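Local coordinates for protein 2-hydroxyisobutyryl-CoA synthetase (Aquincola tertiaricarbonis, PDB 6HDY) that belongs to the ANL superfamily of AMP-binding enzymes, built from a large N-terminal domain and a small C-terminal domain, at residues Thr433-Ala438 and Val452-Pro457; Glu412-Val417 and Ala479-Leu484; Arg53-Cys58 and Ser80-Leu85; Val114-Ser119 and Glu331-Pro336. One frame throughout, in Å; residues are numbered along the deposited sequence.

Contact 1 (Thr433-Ala438 and Val452-Pro457)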
loop_
_atom_site.group_PDB
_atom_site.type_symbol
_atom_site.label_atom_id
_atom_site.label_comp_id
_atom_site.label_asym_id
_atom_site.label_seq_id
_atom_site.Cartn_x
_atom_site.Cartn_y
_atom_site.Cartn_z
ATOM N N THR A 433 4.330 -36.847 24.662
ATOM C CA THR A 433 2.970 -36.812 25.220
ATOM C C THR A 433 2.079 -35.854 24.395
ATOM O O THR A 433 0.883 -36.120 24.225
ATOM C CB THR A 433 3.032 -36.419 26.712
ATOM O OG1 THR A 433 3.792 -37.407 27.425
ATOM C CG2 THR A 433 1.649 -36.257 27.353
ATOM N N PHE A 434 2.657 -34.744 23.897
ATOM C CA PHE A 434 1.888 -33.806 23.094
ATOM C C PHE A 434 1.613 -34.387 21.696
ATOM O O PHE A 434 0.469 -34.324 21.235
ATOM C CB PHE A 434 2.528 -32.402 23.043
ATOM C CG PHE A 434 1.875 -31.534 21.992
ATOM C CD1 PHE A 434 0.597 -31.015 22.190
ATOM C CD2 PHE A 434 2.488 -31.325 20.763
ATOM C CE1 PHE A 434 -0.054 -30.307 21.174
ATOM C CE2 PHE A 434 1.847 -30.592 19.761
ATOM C CZ PHE A 434 0.580 -30.090 19.973
ATOM N N ARG A 435 2.656 -34.947 21.036
ATOM C CA ARG A 435 2.583 -35.587 19.712
ATOM C C ARG A 435 1.456 -36.642 19.646
ATOM O O ARG A 435 0.660 -36.614 18.708
ATOM C CB ARG A 435 3.935 -36.223 19.331
ATOM C CG ARG A 435 4.116 -36.450 17.826
ATOM C CD ARG A 435 5.405 -37.181 17.480
ATOM N NE ARG A 435 5.423 -38.533 18.047
ATOM C CZ ARG A 435 4.898 -39.604 17.461
ATOM N NH1 ARG A 435 4.328 -39.505 16.265
ATOM N NH2 ARG A 435 4.951 -40.789 18.062
ATOM N N THR A 436 1.360 -37.515 20.669
ATOM C CA THR A 436 0.327 -38.551 20.784
ATOM C C THR A 436 -1.065 -37.939 21.042
ATOM O O THR A 436 -2.045 -38.377 20.434
ATOM C CB THR A 436 0.720 -39.634 21.815
ATOM O OG1 THR A 436 0.804 -39.067 23.129
ATOM C CG2 THR A 436 2.017 -40.325 21.463
ATOM N N GLU A 437 -1.149 -36.930 21.924
ATOM C CA GLU A 437 -2.420 -36.257 22.231
ATOM C C GLU A 437 -2.995 -35.461 21.037
ATOM O O GLU A 437 -4.219 -35.433 20.863
ATOM C CB GLU A 437 -2.304 -35.384 23.484
ATOM C CG GLU A 437 -3.180 -35.874 24.624
ATOM C CD GLU A 437 -4.635 -35.450 24.533
ATOM O OE1 GLU A 437 -5.411 -36.128 23.820
ATOM O OE2 GLU A 437 -5.000 -34.439 25.176
ATOM N N ALA A 438 -2.113 -34.827 20.223
ATOM C CA ALA A 438 -2.490 -34.094 19.003
ATOM C C ALA A 438 -3.100 -35.106 18.015
ATOM O O ALA A 438 -4.210 -34.886 17.542
ATOM C CB ALA A 438 -1.268 -33.423 18.382
ATOM N N VAL A 452 1.377 -37.752 13.321
ATOM C CA VAL A 452 1.942 -36.454 13.689
ATOM C C VAL A 452 3.466 -36.526 13.793
ATOM O O VAL A 452 4.001 -37.368 14.502
ATOM C CB VAL A 452 1.319 -35.871 14.993
ATOM C CG1 VAL A 452 1.919 -34.502 15.345
ATOM C CG2 VAL A 452 -0.202 -35.776 14.904
ATOM N N GLU A 453 4.155 -35.625 13.106
ATOM C CA GLU A 453 5.596 -35.451 13.233
ATOM C C GLU A 453 5.755 -34.078 13.916
ATOM O O GLU A 453 5.152 -33.106 13.450
ATOM C CB GLU A 453 6.297 -35.431 11.856
ATOM C CG GLU A 453 7.817 -35.351 11.973
ATOM C CD GLU A 453 8.592 -34.727 10.826
ATOM O OE1 GLU A 453 9.842 -34.814 10.843
ATOM O OE2 GLU A 453 7.963 -34.130 9.925
ATOM N N LEU A 454 6.513 -34.001 15.028
ATOM C CA LEU A 454 6.739 -32.704 15.664
ATOM C C LEU A 454 7.918 -32.028 15.001
ATOM O O LEU A 454 8.910 -32.690 14.658
ATOM C CB LEU A 454 7.043 -32.801 17.176
ATOM C CG LEU A 454 5.933 -33.226 18.138
ATOM C CD1 LEU A 454 6.466 -33.290 19.552
ATOM C CD2 LEU A 454 4.728 -32.296 18.066
ATOM N N VAL A 455 7.819 -30.702 14.840
ATOM C CA VAL A 455 8.900 -29.866 14.334
ATOM C C VAL A 455 9.299 -28.902 15.472
ATOM O O VAL A 455 8.543 -28.737 16.433
ATOM C CB VAL A 455 8.593 -29.128 12.999
ATOM C CG1 VAL A 455 8.441 -30.108 11.836
ATOM C CG2 VAL A 455 7.386 -28.190 13.116
ATOM N N ALA A 456 10.486 -28.286 15.358
ATOM C CA ALA A 456 11.023 -27.365 16.343
ATOM C C ALA A 456 10.099 -26.157 16.529
ATOM O O ALA A 456 9.540 -25.678 15.552
ATOM C CB ALA A 456 12.407 -26.891 15.903
ATOM N N PRO A 457 9.913 -25.635 17.762
ATOM C CA PRO A 457 9.086 -24.421 17.916
ATOM C C PRO A 457 9.568 -23.262 17.019
ATOM O O PRO A 457 10.771 -23.084 16.822
ATOM C CB PRO A 457 9.257 -24.090 19.413
ATOM C CG PRO A 457 9.588 -25.396 20.046
ATOM C CD PRO A 457 10.472 -26.074 19.066
#

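Contact 2 (Glu412-Val417 and Ala479-Leu484)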
loop_
_atom_site.group_PDB
_atom_site.type_symbol
_atom_site.label_atom_id
_atom_site.label_comp_id
_atom_site.label_asym_id
_atom_site.label_seq_id
_atom_site.Cartn_x
_atom_site.Cartn_y
_atom_site.Cartn_z
ATOM N N GLU A 412 -4.198 -42.415 5.656
ATOM C CA GLU A 412 -3.993 -41.643 6.885
ATOM C C GLU A 412 -3.690 -40.176 6.584
ATOM O O GLU A 412 -3.275 -39.824 5.478
ATOM C CB GLU A 412 -2.850 -42.232 7.763
ATOM C CG GLU A 412 -2.655 -43.748 7.719
ATOM C CD GLU A 412 -1.312 -44.188 7.165
ATOM O OE1 GLU A 412 -1.048 -43.958 5.961
ATOM O OE2 GLU A 412 -0.511 -44.747 7.950
ATOM N N LEU A 413 -3.854 -39.335 7.607
ATOM C CA LEU A 413 -3.576 -37.917 7.579
ATOM C C LEU A 413 -2.165 -37.660 8.124
ATOM O O LEU A 413 -1.884 -38.030 9.254
ATOM C CB LEU A 413 -4.632 -37.171 8.412
ATOM C CG LEU A 413 -4.432 -35.646 8.594
ATOM C CD1 LEU A 413 -4.444 -34.909 7.258
ATOM C CD2 LEU A 413 -5.484 -35.074 9.513
ATOM N N LEU A 414 -1.282 -37.034 7.317
ATOM C CA LEU A 414 0.081 -36.706 7.739
ATOM C C LEU A 414 0.117 -35.239 8.185
ATOM O O LEU A 414 -0.235 -34.339 7.404
ATOM C CB LEU A 414 1.138 -36.973 6.634
ATOM C CG LEU A 414 1.244 -38.387 6.023
ATOM C CD1 LEU A 414 2.369 -38.447 5.017
ATOM C CD2 LEU A 414 1.461 -39.464 7.088
ATOM N N LEU A 415 0.525 -35.005 9.449
ATOM C CA LEU A 415 0.613 -33.656 10.021
ATOM C C LEU A 415 2.003 -33.375 10.569
ATOM O O LEU A 415 2.621 -34.265 11.148
ATOM C CB LEU A 415 -0.439 -33.445 11.131
ATOM C CG LEU A 415 -1.938 -33.606 10.780
ATOM C CD1 LEU A 415 -2.805 -33.463 12.038
ATOM C CD2 LEU A 415 -2.397 -32.557 9.719
ATOM N N ARG A 416 2.509 -32.152 10.337
ATOM C CA ARG A 416 3.775 -31.641 10.865
ATOM C C ARG A 416 3.289 -30.573 11.831
ATOM O O ARG A 416 2.718 -29.574 11.391
ATOM C CB ARG A 416 4.690 -31.032 9.776
ATOM C CG ARG A 416 5.155 -32.028 8.690
ATOM C CD ARG A 416 6.342 -31.470 7.912
ATOM N NE ARG A 416 7.597 -31.848 8.565
ATOM C CZ ARG A 416 8.772 -31.238 8.413
ATOM N NH1 ARG A 416 8.884 -30.177 7.619
ATOM N NH2 ARG A 416 9.843 -31.677 9.069
ATOM N N VAL A 417 3.394 -30.837 13.149
ATOM C CA VAL A 417 2.855 -29.936 14.168
ATOM C C VAL A 417 3.939 -29.354 15.089
ATOM O O VAL A 417 4.817 -30.074 15.577
ATOM C CB VAL A 417 1.715 -30.633 14.975
ATOM C CG1 VAL A 417 1.148 -29.726 16.061
ATOM C CG2 VAL A 417 0.597 -31.126 14.057
ATOM N N ALA A 479 7.799 -39.409 1.115
ATOM C CA ALA A 479 8.993 -39.228 1.948
ATOM C C ALA A 479 8.639 -39.140 3.427
ATOM O O ALA A 479 9.306 -39.773 4.244
ATOM C CB ALA A 479 9.756 -37.985 1.524
ATOM N N LEU A 480 7.565 -38.395 3.760
ATOM C CA LEU A 480 7.098 -38.219 5.132
ATOM C C LEU A 480 6.519 -39.517 5.712
ATOM O O LEU A 480 6.915 -39.900 6.815
ATOM C CB LEU A 480 6.134 -37.030 5.271
ATOM C CG LEU A 480 5.633 -36.682 6.697
ATOM C CD1 LEU A 480 6.794 -36.471 7.694
ATOM C CD2 LEU A 480 4.750 -35.475 6.668
ATOM N N ASN A 481 5.617 -40.196 4.966
ATOM C CA ASN A 481 5.001 -41.459 5.384
ATOM C C ASN A 481 6.068 -42.521 5.691
ATOM O O ASN A 481 6.053 -43.099 6.777
ATOM C CB ASN A 481 3.989 -41.961 4.345
ATOM C CG ASN A 481 2.806 -42.685 4.954
ATOM O OD1 ASN A 481 2.623 -42.741 6.182
ATOM N ND2 ASN A 481 1.962 -43.242 4.106
ATOM N N GLN A 482 7.023 -42.718 4.749
ATOM C CA GLN A 482 8.168 -43.619 4.840
ATOM C C GLN A 482 9.068 -43.271 6.052
ATOM O O GLN A 482 9.547 -44.187 6.724
ATOM C CB GLN A 482 8.982 -43.540 3.546
ATOM C CG GLN A 482 8.376 -44.292 2.351
ATOM C CD GLN A 482 8.845 -43.768 1.009
ATOM O OE1 GLN A 482 9.918 -43.181 0.880
ATOM N NE2 GLN A 482 8.050 -43.983 -0.032
ATOM N N GLN A 483 9.300 -41.959 6.321
ATOM C CA GLN A 483 10.100 -41.487 7.455
ATOM C C GLN A 483 9.356 -41.792 8.779
ATOM O O GLN A 483 9.988 -42.228 9.743
ATOM C CB GLN A 483 10.381 -39.971 7.332
ATOM C CG GLN A 483 11.279 -39.399 8.446
ATOM C CD GLN A 483 11.100 -37.914 8.699
ATOM O OE1 GLN A 483 10.108 -37.285 8.299
ATOM N NE2 GLN A 483 12.046 -37.324 9.418
ATOM N N LEU A 484 8.016 -41.555 8.802
ATOM C CA LEU A 484 7.103 -41.793 9.924
ATOM C C LEU A 484 6.871 -43.277 10.175
ATOM O O LEU A 484 6.482 -43.645 11.281
ATOM C CB LEU A 484 5.753 -41.091 9.709
ATOM C CG LEU A 484 5.664 -39.605 10.072
ATOM C CD1 LEU A 484 4.433 -38.979 9.453
ATOM C CD2 LEU A 484 5.630 -39.394 11.586
#

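Contact 3 (Arg53-Cys58 and Ser80-Leu85)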
loop_
_atom_site.group_PDB
_atom_site.type_symbol
_atom_site.label_atom_id
_atom_site.label_comp_id
_atom_site.label_asym_id
_atom_site.label_seq_id
_atom_site.Cartn_x
_atom_site.Cartn_y
_atom_site.Cartn_z
ATOM N N ARG A 53 -34.172 -4.245 -8.074
ATOM C CA ARG A 53 -32.800 -3.835 -8.389
ATOM C C ARG A 53 -32.136 -4.824 -9.357
ATOM O O ARG A 53 -31.420 -4.413 -10.267
ATOM C CB ARG A 53 -31.959 -3.724 -7.098
ATOM C CG ARG A 53 -30.480 -3.327 -7.347
ATOM C CD ARG A 53 -30.282 -2.027 -8.138
ATOM N NE ARG A 53 -31.043 -0.916 -7.566
ATOM C CZ ARG A 53 -30.646 -0.208 -6.517
ATOM N NH1 ARG A 53 -29.466 -0.450 -5.948
ATOM N NH2 ARG A 53 -31.408 0.761 -6.041
ATOM N N LEU A 54 -32.364 -6.123 -9.118
ATOM C CA LEU A 54 -31.857 -7.257 -9.888
ATOM C C LEU A 54 -32.256 -7.098 -11.346
ATOM O O LEU A 54 -31.434 -7.319 -12.229
ATOM C CB LEU A 54 -32.437 -8.559 -9.289
ATOM C CG LEU A 54 -31.496 -9.649 -8.750
ATOM C CD1 LEU A 54 -30.094 -9.163 -8.428
ATOM C CD2 LEU A 54 -32.119 -10.401 -7.589
ATOM N N GLN A 55 -33.482 -6.626 -11.588
ATOM C CA GLN A 55 -34.020 -6.360 -12.920
ATOM C C GLN A 55 -33.265 -5.195 -13.578
ATOM O O GLN A 55 -32.860 -5.303 -14.740
ATOM C CB GLN A 55 -35.529 -6.068 -12.843
ATOM C CG GLN A 55 -36.345 -7.291 -12.417
ATOM C CD GLN A 55 -37.739 -6.932 -11.956
ATOM O OE1 GLN A 55 -37.948 -5.992 -11.183
ATOM N NE2 GLN A 55 -38.723 -7.692 -12.402
ATOM N N GLN A 56 -33.033 -4.107 -12.804
ATOM C CA GLN A 56 -32.287 -2.922 -13.231
ATOM C C GLN A 56 -30.856 -3.323 -13.630
ATOM O O GLN A 56 -30.422 -2.973 -14.714
ATOM C CB GLN A 56 -32.233 -1.863 -12.107
ATOM C CG GLN A 56 -33.531 -1.172 -11.761
ATOM C CD GLN A 56 -33.337 -0.090 -10.712
ATOM O OE1 GLN A 56 -33.567 -0.319 -9.512
ATOM N NE2 GLN A 56 -32.959 1.128 -11.146
ATOM N N VAL A 57 -30.148 -4.088 -12.760
ATOM C CA VAL A 57 -28.762 -4.555 -12.953
ATOM C C VAL A 57 -28.630 -5.415 -14.228
ATOM O O VAL A 57 -27.737 -5.174 -15.047
ATOM C CB VAL A 57 -28.217 -5.258 -11.670
ATOM C CG1 VAL A 57 -26.857 -5.928 -11.915
ATOM C CG2 VAL A 57 -28.115 -4.262 -10.511
ATOM N N CYS A 58 -29.533 -6.392 -14.393
ATOM C CA CYS A 58 -29.557 -7.287 -15.544
ATOM C C CYS A 58 -29.820 -6.547 -16.848
ATOM O O CYS A 58 -29.262 -6.919 -17.878
ATOM C CB CYS A 58 -30.547 -8.427 -15.322
ATOM S SG CYS A 58 -29.935 -9.714 -14.209
ATOM N N SER A 80 -36.116 -9.724 -19.127
ATOM C CA SER A 80 -37.566 -9.650 -18.967
ATOM C C SER A 80 -38.163 -10.924 -18.339
ATOM O O SER A 80 -39.327 -10.904 -17.926
ATOM C CB SER A 80 -38.231 -9.382 -20.306
ATOM O OG SER A 80 -38.071 -10.485 -21.182
ATOM N N GLN A 81 -37.374 -12.027 -18.299
ATOM C CA GLN A 81 -37.781 -13.321 -17.736
ATOM C C GLN A 81 -37.472 -13.383 -16.238
ATOM O O GLN A 81 -37.843 -14.351 -15.581
ATOM C CB GLN A 81 -37.122 -14.497 -18.482
ATOM C CG GLN A 81 -37.478 -14.603 -19.965
ATOM C CD GLN A 81 -36.599 -15.628 -20.625
ATOM O OE1 GLN A 81 -35.412 -15.411 -20.835
ATOM N NE2 GLN A 81 -37.144 -16.781 -20.939
ATOM N N LEU A 82 -36.785 -12.357 -15.703
ATOM C CA LEU A 82 -36.491 -12.259 -14.276
ATOM C C LEU A 82 -37.778 -11.679 -13.646
ATOM O O LEU A 82 -37.982 -10.461 -13.672
ATOM C CB LEU A 82 -35.302 -11.307 -14.039
ATOM C CG LEU A 82 -34.306 -11.647 -12.932
ATOM C CD1 LEU A 82 -33.403 -10.459 -12.647
ATOM C CD2 LEU A 82 -34.989 -12.120 -11.644
ATOM N N LYS A 83 -38.671 -12.553 -13.160
ATOM C CA LYS A 83 -39.959 -12.125 -12.601
ATOM C C LYS A 83 -40.131 -12.498 -11.129
ATOM O O LYS A 83 -41.154 -12.169 -10.532
ATOM C CB LYS A 83 -41.129 -12.636 -13.460
ATOM C CG LYS A 83 -41.151 -12.061 -14.877
ATOM C CD LYS A 83 -42.430 -12.439 -15.575
ATOM C CE LYS A 83 -42.491 -12.034 -17.022
ATOM N NZ LYS A 83 -43.839 -12.329 -17.591
ATOM N N SER A 84 -39.103 -13.152 -10.544
ATOM C CA SER A 84 -39.019 -13.585 -9.142
ATOM C C SER A 84 -37.582 -14.022 -8.822
ATOM O O SER A 84 -36.793 -14.241 -9.737
ATOM C CB SER A 84 -39.992 -14.730 -8.864
ATOM O OG SER A 84 -39.622 -15.926 -9.528
ATOM N N LEU A 85 -37.261 -14.200 -7.524
ATOM C CA LEU A 85 -35.957 -14.666 -7.055
ATOM C C LEU A 85 -35.722 -16.123 -7.481
ATOM O O LEU A 85 -34.573 -16.550 -7.642
ATOM C CB LEU A 85 -35.834 -14.506 -5.524
ATOM C CG LEU A 85 -35.856 -13.057 -4.979
ATOM C CD1 LEU A 85 -35.918 -13.048 -3.456
ATOM C CD2 LEU A 85 -34.659 -12.242 -5.475
#

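Contact 4 (Val114-Ser119 and Glu331-Pro336)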
loop_
_atom_site.group_PDB
_atom_site.type_symbol
_atom_site.label_atom_id
_atom_site.label_comp_id
_atom_site.label_asym_id
_atom_site.label_seq_id
_atom_site.Cartn_x
_atom_site.Cartn_y
_atom_site.Cartn_z
ATOM N N VAL A 114 -16.730 -5.143 -18.399
ATOM C CA VAL A 114 -16.306 -3.889 -17.763
ATOM C C VAL A 114 -17.475 -2.864 -17.620
ATOM O O VAL A 114 -17.589 -2.233 -16.575
ATOM C CB VAL A 114 -15.046 -3.280 -18.417
ATOM C CG1 VAL A 114 -15.303 -2.809 -19.857
ATOM C CG2 VAL A 114 -14.471 -2.162 -17.562
ATOM N N CYS A 115 -18.318 -2.721 -18.673
ATOM C CA CYS A 115 -19.544 -1.922 -18.803
ATOM C C CYS A 115 -19.291 -0.444 -18.952
ATOM O O CYS A 115 -19.882 0.178 -19.824
ATOM C CB CYS A 115 -20.532 -2.198 -17.673
ATOM S SG CYS A 115 -21.213 -3.871 -17.666
ATOM N N VAL A 116 -18.490 0.135 -18.043
ATOM C CA VAL A 116 -18.213 1.567 -18.053
ATOM C C VAL A 116 -17.227 1.900 -19.167
ATOM O O VAL A 116 -16.438 1.023 -19.547
ATOM C CB VAL A 116 -17.704 2.070 -16.663
ATOM C CG1 VAL A 116 -18.775 1.948 -15.587
ATOM C CG2 VAL A 116 -16.393 1.413 -16.244
ATOM N N PRO A 117 -17.200 3.156 -19.683
ATOM C CA PRO A 117 -16.161 3.494 -20.662
ATOM C C PRO A 117 -14.806 3.504 -19.969
ATOM O O PRO A 117 -14.734 3.672 -18.750
ATOM C CB PRO A 117 -16.536 4.909 -21.128
ATOM C CG PRO A 117 -17.915 5.168 -20.589
ATOM C CD PRO A 117 -18.030 4.336 -19.354
ATOM N N ASN A 118 -13.737 3.341 -20.752
ATOM C CA ASN A 118 -12.344 3.369 -20.305
ATOM C C ASN A 118 -12.040 4.597 -19.439
ATOM O O ASN A 118 -11.367 4.476 -18.425
ATOM C CB ASN A 118 -11.414 3.351 -21.519
ATOM C CG ASN A 118 -10.240 2.419 -21.365
ATOM O OD1 ASN A 118 -10.352 1.313 -20.803
ATOM N ND2 ASN A 118 -9.088 2.846 -21.882
ATOM N N SER A 119 -12.572 5.759 -19.827
ATOM C CA SER A 119 -12.428 7.047 -19.156
ATOM C C SER A 119 -13.015 7.082 -17.746
ATOM O O SER A 119 -12.716 8.000 -16.988
ATOM C CB SER A 119 -13.034 8.158 -20.016
ATOM O OG SER A 119 -14.448 8.060 -20.089
ATOM N N GLU A 331 -25.086 -2.515 -6.524
ATOM C CA GLU A 331 -24.653 -1.120 -6.548
ATOM C C GLU A 331 -23.318 -0.911 -7.265
ATOM O O GLU A 331 -22.474 -0.142 -6.782
ATOM C CB GLU A 331 -24.595 -0.569 -5.105
ATOM C CG GLU A 331 -25.948 -0.458 -4.408
ATOM C CD GLU A 331 -25.965 0.227 -3.056
ATOM O OE1 GLU A 331 -24.896 0.344 -2.419
ATOM O OE2 GLU A 331 -27.058 0.660 -2.635
ATOM N N ARG A 332 -23.118 -1.579 -8.425
ATOM C CA ARG A 332 -21.886 -1.436 -9.218
ATOM C C ARG A 332 -22.140 -1.326 -10.706
ATOM O O ARG A 332 -22.906 -2.107 -11.269
ATOM C CB ARG A 332 -20.871 -2.563 -8.910
ATOM C CG ARG A 332 -20.111 -2.338 -7.606
ATOM C CD ARG A 332 -18.846 -3.149 -7.491
ATOM N NE ARG A 332 -17.852 -2.872 -8.544
ATOM C CZ ARG A 332 -16.675 -3.481 -8.627
ATOM N NH1 ARG A 332 -16.326 -4.394 -7.725
ATOM N NH2 ARG A 332 -15.835 -3.184 -9.613
ATOM N N THR A 333 -21.491 -0.346 -11.348
ATOM C CA THR A 333 -21.600 -0.119 -12.789
ATOM C C THR A 333 -20.371 -0.644 -13.544
ATOM O O THR A 333 -20.463 -0.897 -14.739
ATOM C CB THR A 333 -21.842 1.370 -13.077
ATOM O OG1 THR A 333 -20.816 2.138 -12.440
ATOM C CG2 THR A 333 -23.231 1.845 -12.630
ATOM N N SER A 334 -19.216 -0.799 -12.859
ATOM C CA SER A 334 -17.954 -1.262 -13.479
ATOM C C SER A 334 -17.693 -2.711 -13.069
ATOM O O SER A 334 -17.769 -3.024 -11.873
ATOM C CB SER A 334 -16.777 -0.367 -13.080
ATOM O OG SER A 334 -16.307 -0.670 -11.771
ATOM N N GLN A 335 -17.408 -3.600 -14.060
ATOM C CA GLN A 335 -17.215 -5.044 -13.832
ATOM C C GLN A 335 -18.291 -5.633 -12.902
ATOM O O GLN A 335 -17.946 -6.288 -11.920
ATOM C CB GLN A 335 -15.782 -5.361 -13.356
ATOM C CG GLN A 335 -14.728 -5.035 -14.443
ATOM C CD GLN A 335 -13.327 -5.441 -14.012
ATOM O OE1 GLN A 335 -12.886 -5.147 -12.900
ATOM N NE2 GLN A 335 -12.589 -6.107 -14.892
ATOM N N PRO A 336 -19.622 -5.375 -13.138
ATOM C CA PRO A 336 -20.623 -5.927 -12.205
ATOM C C PRO A 336 -20.667 -7.447 -12.291
ATOM O O PRO A 336 -20.613 -8.015 -13.380
ATOM C CB PRO A 336 -21.937 -5.263 -12.636
ATOM C CG PRO A 336 -21.748 -4.936 -14.070
ATOM C CD PRO A 336 -20.273 -4.640 -14.251
#

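Contact 1 (Thr433-Ala438 and Val452-Pro457)
Arg435 makes the one hydrogen bond between these segments, giving an N-H of NH1 to the backbone carbonyl of Val452 over 2.8 Å. The bond is nearly straight, 160° at the hydrogen; the acceptor lies in the guanidinium plane, and NH1 approaches almost along the extension of the Val452 C=O bond. The side chain runs out extended and then bends at chi3 (63°), which swings the guanidinium back so that NH1 meets this oxygen. CD of Arg435 lies 3.3 Å from the same Val452 O. NE, on another edge of the group, pairs with Glu432 in a salt bridge, so the rotation of the guanidinium is fixed from two directions.

The segments belong to helix 428-446 and strand 450-454 of the C-terminal domain. The helix is part of the beta-alpha-beta crossover that joins strand 413-419 to its parallel neighbour 450-454, and the two short axes run roughly antiparallel, at 150°, with a closest approach of 8.3 Å.

Apolar contacts fill the rest. The aliphatic part of Arg435 lies over Leu454, CG to CG at 3.7 Å, and CG of the arginine also meets CG1 of Val452 at 3.8 Å. The two methyls of Leu454 divide their work: CD1 faces CB of Arg435, while CD2 abuts the edge of the Phe434 ring, 3.6 Å from its CD2. On one face of that ring sits CB of Ala438, 4.1 Å above the plane and displaced toward the rim. Pro419 and Val423 touch the phenylalanine as well.

Contact 2 (Glu412-Val417 and Ala479-Leu484)
OD1 of Asn481 accepts a hydrogen bond from Lys451 NZ while resting 3.6 Å from a methyl of Leu414, CD2. The polar end of the asparagine is therefore anchored to strand 450-454, and its flank is used against strand 413-419. This is a helix laid across a sheet: helix 474-486, close to the C-terminus, crosses strand 413-419 nearly at a right angle, with 83° and 9.7 Å between the short axes. It covers the face of the small domain's mixed sheet remote from helix 428-446.

Leu414 is the side chain that fills the angle between them. With CG anti to its carbonyl carbon (chi1 -56°), it stands its two methyls against the helix, CD1 at 3.7 Å from the backbone N of Asn481 and CD2 at 3.8 Å from CD1 of Leu484. The side chains of Leu414 and Leu484 run alongside each other with opposite headings. Nearer its root, Leu414 CB meets CD2 of Leu480 at 3.9 Å, and that methyl in turn touches the aliphatic CG of Arg416. The guanidinium of Arg416 is held elsewhere, by a salt bridge from NE to Glu453 OE2, a residue whose side chain also packs on Leu480.

Two residues before Leu414, Glu412 reaches toward the asparagine. Its carboxylate bears on Lys451 in a long, weak ion pair, which probably helps to offset the negative charge beside an amide oxygen. The carboxylate and amide planes are turned 57° apart, with Glu412 OE1 3.6 Å from ND2 of Asn481.

Contact 3 (Arg53-Cys58 and Ser80-Leu85)
The amide of Gln55 meets Leu82 with its edge: NE2 donates to the backbone O of Leu82 at 3.1 Å, and the acceptor lies only 14° out of the amide plane. The other flat group, the guanidinium of Arg53, has OE1 of Gln56 at its edge and in its plane, bonded to NE, and makes a cation-pi contact with Trp15. In the large domain, the long helix 43-64 here packs against the loop that leads into helix 85-91. Ser84 is the N-cap of that second helix, its OG bonded to the backbone N of Asp87.

Gln55 arrives at the loop with an extended chain, and the bond is fairly straight, 158° at the hydrogen. It grips the carbonyl of the very residue whose side chain packs against the helix surface. CD1 of Leu82 makes that contact: it rests on the helix backbone, 3.7 Å from the O of Leu54, with Leu54 CB at 4.0 Å and the sulfur of Cys58, one turn further along, at 3.9 Å. Leu51 of the same helix and Phe88 of helix 85-91 also touch Leu82.

Leu85, the first residue of helix 85-91, reaches back to helix 43-64. Its side chain crosses that of Leu54 at about a right angle, Tyr305 of strand 304-310 touches both leucines, and the pair meets methyl to methyl, CD2 of Leu54 3.8 Å from CD2 of Leu85.

Contact 4 (Val114-Ser119 and Glu331-Pro336)
Val114 O is shared by two backbone N-H groups arriving from opposite faces of its carbonyl plane: Val116 N, which closes a classic gamma turn around Cys115 (phi 75°, psi -52°), and Gln335 N, at 2.9 Å across the contact. CA of Ser334 adds a C-H···O approach to the same oxygen at 3.3 Å. The two loops are thus pinned by main chain at a sharp turn, and side chains fill in around the pin.

Cys115 sets its sulfur against the proline ring, SG 3.6 Å from CD of Pro336, while its CB lies 3.2 Å from the carbonyl O of Thr333. Val116 straddles the other loop with both methyls. CG1, placed anti to the carbonyl carbon (chi1 -66°), rests 3.4 Å from Thr333 O and also touches the threonine side chain, whereas CG2 meets CB of Ser334 at 3.7 Å. The hydroxyl of Ser334 is occupied by Asp143 and Gly140, and the same aspartate holds NE of Arg332 in a salt bridge. The Gln335 amide is held at both ends, OE1 accepting from Gly138 N and NE2 donating to Phe110 O.

On the far end of the first loop, Asn118 O takes a hydrogen bond from Lys191 of the second subunit. Tyr60 of helix 43-64 touches Cys115 and Val116 and bonds to Thr333 O, and strand 136-140 backs the Ser334 side.

Overall arrangement
Along the chain, contact 3 closes first; contact 4 spans the long interval from residue 114 to 336; contact 1 follows, nested inside the loop closed by contact 2. Contacts 1 and 2 lie 12 Å apart, centre to centre, and share the mixed sheet of the small C-terminal domain through neighbouring strands 450-454 and 413-419, with a helix on each face. Contacts 3 and 4 belong to the large domain, with centres 19 Å apart; helix 43-64 serves both, and Arg53 packs on Glu331. The two pairs, one in each domain of this two-domain enzyme, lie on opposite sides of the chain's centre, 49 to 55 Å between centres and nowhere nearer than about 36 Å between atoms.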